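Side-chain contact in actibind (Aspergillus niger, PDB 3D3Z), which cleaves RNA as a T2-family ribonuclease, most likely without base specificity but with a preference for adenylic acid: residues D46-H51 against I230-K235. Numbering follows the deposited sequence.
Unlike the reference sequence in segment 46-51: D46 (reference Gly). With D3Z (1-(5-deoxy-beta-L-xylofuranosyl)pyrimidine-2,4(1H,3H)-dione), chain E.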
ATOM      1  N   ASP A  46      -3.438  18.094  -1.632  1.00 21.18           N
ATOM      2  CA  ASP A  46      -2.192  17.973  -0.872  1.00 21.02           C
ATOM      3  C   ASP A  46      -2.007  16.609  -0.194  1.00 20.82           C
ATOM      4  O   ASP A  46      -1.420  16.492   0.894  1.00 20.88           O
ATOM      5  CB  ASP A  46      -2.111  19.090   0.176  1.00 22.06           C
ATOM      6  CG  ASP A  46      -3.228  19.051   1.184  1.00 24.85           C
ATOM      7  OD1 ASP A  46      -4.271  18.341   1.014  1.00 21.64           O
ATOM      8  OD2 ASP A  46      -3.066  19.771   2.176  1.00 31.01           O
ATOM      9  N   SER A  47      -2.465  15.560  -0.862  1.00 20.11           N
ATOM     10  CA  SER A  47      -2.199  14.222  -0.403  1.00 18.89           C
ATOM     11  C   SER A  47      -2.104  13.293  -1.575  1.00 18.22           C
ATOM     12  O   SER A  47      -2.834  13.409  -2.537  1.00 20.25           O
ATOM     13  CB  SER A  47      -3.303  13.709   0.560  1.00 17.97           C
ATOM     14  OG  SER A  47      -3.002  12.386   1.022  1.00 19.29           O
ATOM     15  N   TRP A  48      -1.217  12.341  -1.436  1.00 17.78           N
ATOM     16  CA  TRP A  48      -1.193  11.176  -2.284  1.00 18.22           C
ATOM     17  C   TRP A  48      -2.370  10.306  -1.844  1.00 18.00           C
ATOM     18  O   TRP A  48      -3.004  10.569  -0.800  1.00 16.99           O
ATOM     19  CB  TRP A  48       0.131  10.444  -2.123  1.00 19.26           C
ATOM     20  CG  TRP A  48       1.328  11.173  -2.745  1.00 19.52           C
ATOM     21  CD1 TRP A  48       1.787  12.426  -2.454  1.00 21.35           C
ATOM     22  CD2 TRP A  48       2.195  10.648  -3.755  1.00 20.17           C
ATOM     23  NE1 TRP A  48       2.893  12.723  -3.257  1.00 19.93           N
ATOM     24  CE2 TRP A  48       3.165  11.643  -4.055  1.00 21.68           C
ATOM     25  CE3 TRP A  48       2.230   9.448  -4.459  1.00 19.54           C
ATOM     26  CZ2 TRP A  48       4.144  11.461  -5.031  1.00 20.34           C
ATOM     27  CZ3 TRP A  48       3.218   9.266  -5.440  1.00 21.26           C
ATOM     28  CH2 TRP A  48       4.151  10.260  -5.708  1.00 20.92           C
ATOM     29  N   THR A  49      -2.653   9.293  -2.659  1.00 16.74           N
ATOM     30  CA  THR A  49      -3.721   8.306  -2.425  1.00 16.81           C
ATOM     31  C   THR A  49      -3.170   6.872  -2.441  1.00 15.29           C
ATOM     32  O   THR A  49      -2.037   6.615  -2.845  1.00 16.28           O
ATOM     33  CB  THR A  49      -4.807   8.457  -3.466  1.00 14.67           C
ATOM     34  OG1 THR A  49      -4.252   8.426  -4.776  1.00 15.35           O
ATOM     35  CG2 THR A  49      -5.515   9.797  -3.276  1.00 15.27           C
ATOM     36  N   ILE A  50      -3.999   5.928  -1.990  1.00 14.90           N
ATOM     37  CA  ILE A  50      -3.678   4.530  -1.890  1.00 13.30           C
ATOM     38  C   ILE A  50      -3.829   3.850  -3.237  1.00 13.27           C
ATOM     39  O   ILE A  50      -4.796   4.044  -3.965  1.00 14.88           O
ATOM     40  CB  ILE A  50      -4.622   3.728  -0.864  1.00 10.09           C
ATOM     41  CG1 ILE A  50      -4.526   4.340   0.564  1.00 13.34           C
ATOM     42  CG2 ILE A  50      -4.302   2.218  -0.896  1.00 11.80           C
ATOM     43  CD1 ILE A  50      -5.673   3.962   1.571  1.00 13.15           C
ATOM     44  N   HIS A  51      -2.841   3.052  -3.559  1.00 15.69           N
ATOM     45  CA  HIS A  51      -2.932   2.070  -4.619  1.00 15.86           C
ATOM     46  C   HIS A  51      -3.274   0.697  -3.992  1.00 16.00           C
ATOM     47  O   HIS A  51      -4.232   0.062  -4.366  1.00 14.83           O
ATOM     48  CB  HIS A  51      -1.617   2.029  -5.416  1.00 16.11           C
ATOM     49  CG  HIS A  51      -1.664   1.186  -6.666  1.00 15.85           C
ATOM     50  ND1 HIS A  51      -0.622   1.174  -7.572  1.00 17.05           N
ATOM     51  CD2 HIS A  51      -2.616   0.363  -7.178  1.00 18.79           C
ATOM     52  CE1 HIS A  51      -0.927   0.365  -8.578  1.00 15.97           C
ATOM     53  NE2 HIS A  51      -2.144  -0.119  -8.373  1.00 18.87           N
ATOM     54  N   ILE A 230      12.419  16.105 -13.009  1.00 26.04           N
ATOM     55  CA  ILE A 230      11.135  15.436 -12.604  1.00 25.73           C
ATOM     56  C   ILE A 230      10.060  16.458 -12.289  1.00 24.63           C
ATOM     57  O   ILE A 230      10.246  17.391 -11.487  1.00 25.30           O
ATOM     58  CB  ILE A 230      11.306  14.454 -11.413  1.00 25.76           C
ATOM     59  CG1 ILE A 230      12.174  13.260 -11.821  1.00 22.23           C
ATOM     60  CG2 ILE A 230       9.932  13.889 -10.941  1.00 24.55           C
ATOM     61  CD1 ILE A 230      12.828  12.489 -10.595  1.00 24.36           C
ATOM     62  N   LYS A 231       8.919  16.293 -12.939  1.00 25.11           N
ATOM     63  CA  LYS A 231       7.807  17.165 -12.678  1.00 25.39           C
ATOM     64  C   LYS A 231       6.943  16.592 -11.555  1.00 24.10           C
ATOM     65  O   LYS A 231       6.789  15.388 -11.441  1.00 24.18           O
ATOM     66  CB  LYS A 231       6.933  17.341 -13.911  1.00 25.20           C
ATOM     67  CG  LYS A 231       7.712  17.748 -15.147  1.00 27.90           C
ATOM     68  CD  LYS A 231       6.803  18.009 -16.324  1.00 30.51           C
ATOM     69  CE  LYS A 231       6.291  16.719 -16.959  1.00 34.63           C
ATOM     70  NZ  LYS A 231       4.892  16.983 -17.519  1.00 35.89           N
ATOM     71  N   TYR A 232       6.418  17.493 -10.742  1.00 24.22           N
ATOM     72  CA  TYR A 232       5.459  17.183  -9.683  1.00 24.27           C
ATOM     73  C   TYR A 232       4.188  17.975  -9.991  1.00 23.11           C
ATOM     74  O   TYR A 232       4.012  19.097  -9.515  1.00 24.03           O
ATOM     75  CB  TYR A 232       6.065  17.555  -8.346  1.00 23.74           C
ATOM     76  CG  TYR A 232       5.419  17.026  -7.072  1.00 22.64           C
ATOM     77  CD1 TYR A 232       4.322  16.149  -7.077  1.00 25.07           C
ATOM     78  CD2 TYR A 232       5.966  17.377  -5.836  1.00 21.07           C
ATOM     79  CE1 TYR A 232       3.790  15.675  -5.870  1.00 22.63           C
ATOM     80  CE2 TYR A 232       5.450  16.903  -4.646  1.00 22.53           C
ATOM     81  CZ  TYR A 232       4.357  16.054  -4.669  1.00 22.67           C
ATOM     82  OH  TYR A 232       3.852  15.615  -3.458  1.00 21.21           O
ATOM     83  N   PRO A 233       3.352  17.455 -10.896  1.00 22.75           N
ATOM     84  CA  PRO A 233       2.232  18.284 -11.372  1.00 23.53           C
ATOM     85  C   PRO A 233       1.189  18.598 -10.297  1.00 24.70           C
ATOM     86  O   PRO A 233       0.864  17.707  -9.489  1.00 23.70           O
ATOM     87  CB  PRO A 233       1.652  17.473 -12.533  1.00 23.09           C
ATOM     88  CG  PRO A 233       2.683  16.449 -12.874  1.00 23.12           C
ATOM     89  CD  PRO A 233       3.422  16.168 -11.623  1.00 23.48           C
ATOM     90  N   PRO A 234       0.734  19.871 -10.225  1.00 24.08           N
ATOM     91  CA  PRO A 234      -0.305  20.243  -9.289  1.00 23.97           C
ATOM     92  C   PRO A 234      -1.633  19.565  -9.648  1.00 23.91           C
ATOM     93  O   PRO A 234      -1.950  19.415 -10.818  1.00 23.12           O
ATOM     94  CB  PRO A 234      -0.393  21.785  -9.438  1.00 24.25           C
ATOM     95  CG  PRO A 234       0.875  22.194 -10.082  1.00 24.23           C
ATOM     96  CD  PRO A 234       1.201  21.052 -11.000  1.00 24.46           C
ATOM     97  N   LYS A 235      -2.350  19.079  -8.627  1.00 23.11           N
ATOM     98  CA  LYS A 235      -3.697  18.548  -8.847  1.00 22.00           C
ATOM     99  C   LYS A 235      -4.669  19.692  -9.121  1.00 21.94           C
ATOM    100  O   LYS A 235      -4.473  20.780  -8.598  1.00 23.17           O
ATOM    101  CB  LYS A 235      -4.156  17.699  -7.659  1.00 20.74           C
ATOM    102  CG  LYS A 235      -3.323  16.475  -7.410  1.00 19.67           C
ATOM    103  CD  LYS A 235      -3.994  15.625  -6.329  1.00 19.80           C
ATOM    104  CE  LYS A 235      -3.400  14.278  -6.188  1.00 18.12           C
ATOM    105  NZ  LYS A 235      -3.967  13.575  -5.008  1.00 14.99           N
TER
HETATM  106  N1  D3Z E 252      -5.853   2.416 -11.565  0.50 41.40           N
HETATM  107  C2  D3Z E 252      -7.173   2.510 -11.084  0.50 40.68           C
HETATM  108  N3  D3Z E 252      -7.495   3.484 -10.238  0.50 40.48           N
HETATM  109  C4  D3Z E 252      -6.598   4.376  -9.815  0.50 40.63           C
HETATM  110  C5  D3Z E 252      -5.312   4.289 -10.278  0.50 41.14           C
HETATM  111  C6  D3Z E 252      -4.941   3.290 -11.168  0.50 41.09           C
HETATM  112  O2  D3Z E 252      -8.055   1.700 -11.439  0.50 40.41           O
HETATM  113  O4  D3Z E 252      -6.887   5.301  -9.028  0.50 40.47           O
HETATM  114  C1' D3Z E 252      -5.470   1.364 -12.472  0.50 41.89           C
HETATM  115  C2' D3Z E 252      -6.452   0.237 -12.229  0.50 44.08           C
HETATM  116  O2' D3Z E 252      -7.309   0.079 -13.375  0.50 45.72           O
HETATM  117  C3' D3Z E 252      -5.613  -0.978 -11.877  0.50 43.14           C
HETATM  118  C4' D3Z E 252      -4.159  -0.548 -11.955  0.50 44.13           C
HETATM  119  O3' D3Z E 252      -5.896  -1.417 -10.559  0.50 43.55           O
HETATM  120  O4' D3Z E 252      -4.154   0.880 -12.150  0.50 44.33           O
HETATM  121  C5' D3Z E 252      -3.433  -0.969 -10.683  0.50 43.85           C
HETATM  122  O   HOH W   1      -3.689  10.768  -5.996  1.00 14.91           O
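The approach to strand 49-56, the strand of the RNase T2 fold that carries the predicted active-site H51, is tied to the C-terminal loop 230-235 through Y232 and K235, which meet W48 and S47. K235 spans most of the gap with a chain extended beyond CG, and its NZ donates a hydrogen bond of 2.7 Å to O of S47. The ammonium sits almost in line with that carbonyl, at a C=O...N angle of 167°. The same NZ also bonds O of D42 and O of P44, and it is the donor to a water (3.0 Å) that in turn donates to OG1 of T49 (2.7 Å). Four acceptors thus surround the three N-H of this buried ammonium, which probably stays charged and shares a proton. A second bond joins the segments: NE1 of W48 points in its ring plane at OH of Y232, 3.1 Å away and fairly straight (161°). The phenol reaches the indole because chi1 of Y232 (-165°) swings its ring away from the backbone N, leaving CE1 4.3 Å from CZ2 of W48. On the strand side, OG of S47 bonds O of W48 at 2.6 Å, in the carbonyl plane on a lone pair. Three residues further along the chain, H51 turns its ring edge to the bound D3Z. W36, just beyond strand 29-35, meets W48, Y232 and K235, by ring contacts with the first two and a cation-pi interaction with the lysine. W48 further packs on L196 and L199 of strand 195-206, while helix 152-158 borders Y232 through Y153 and L156.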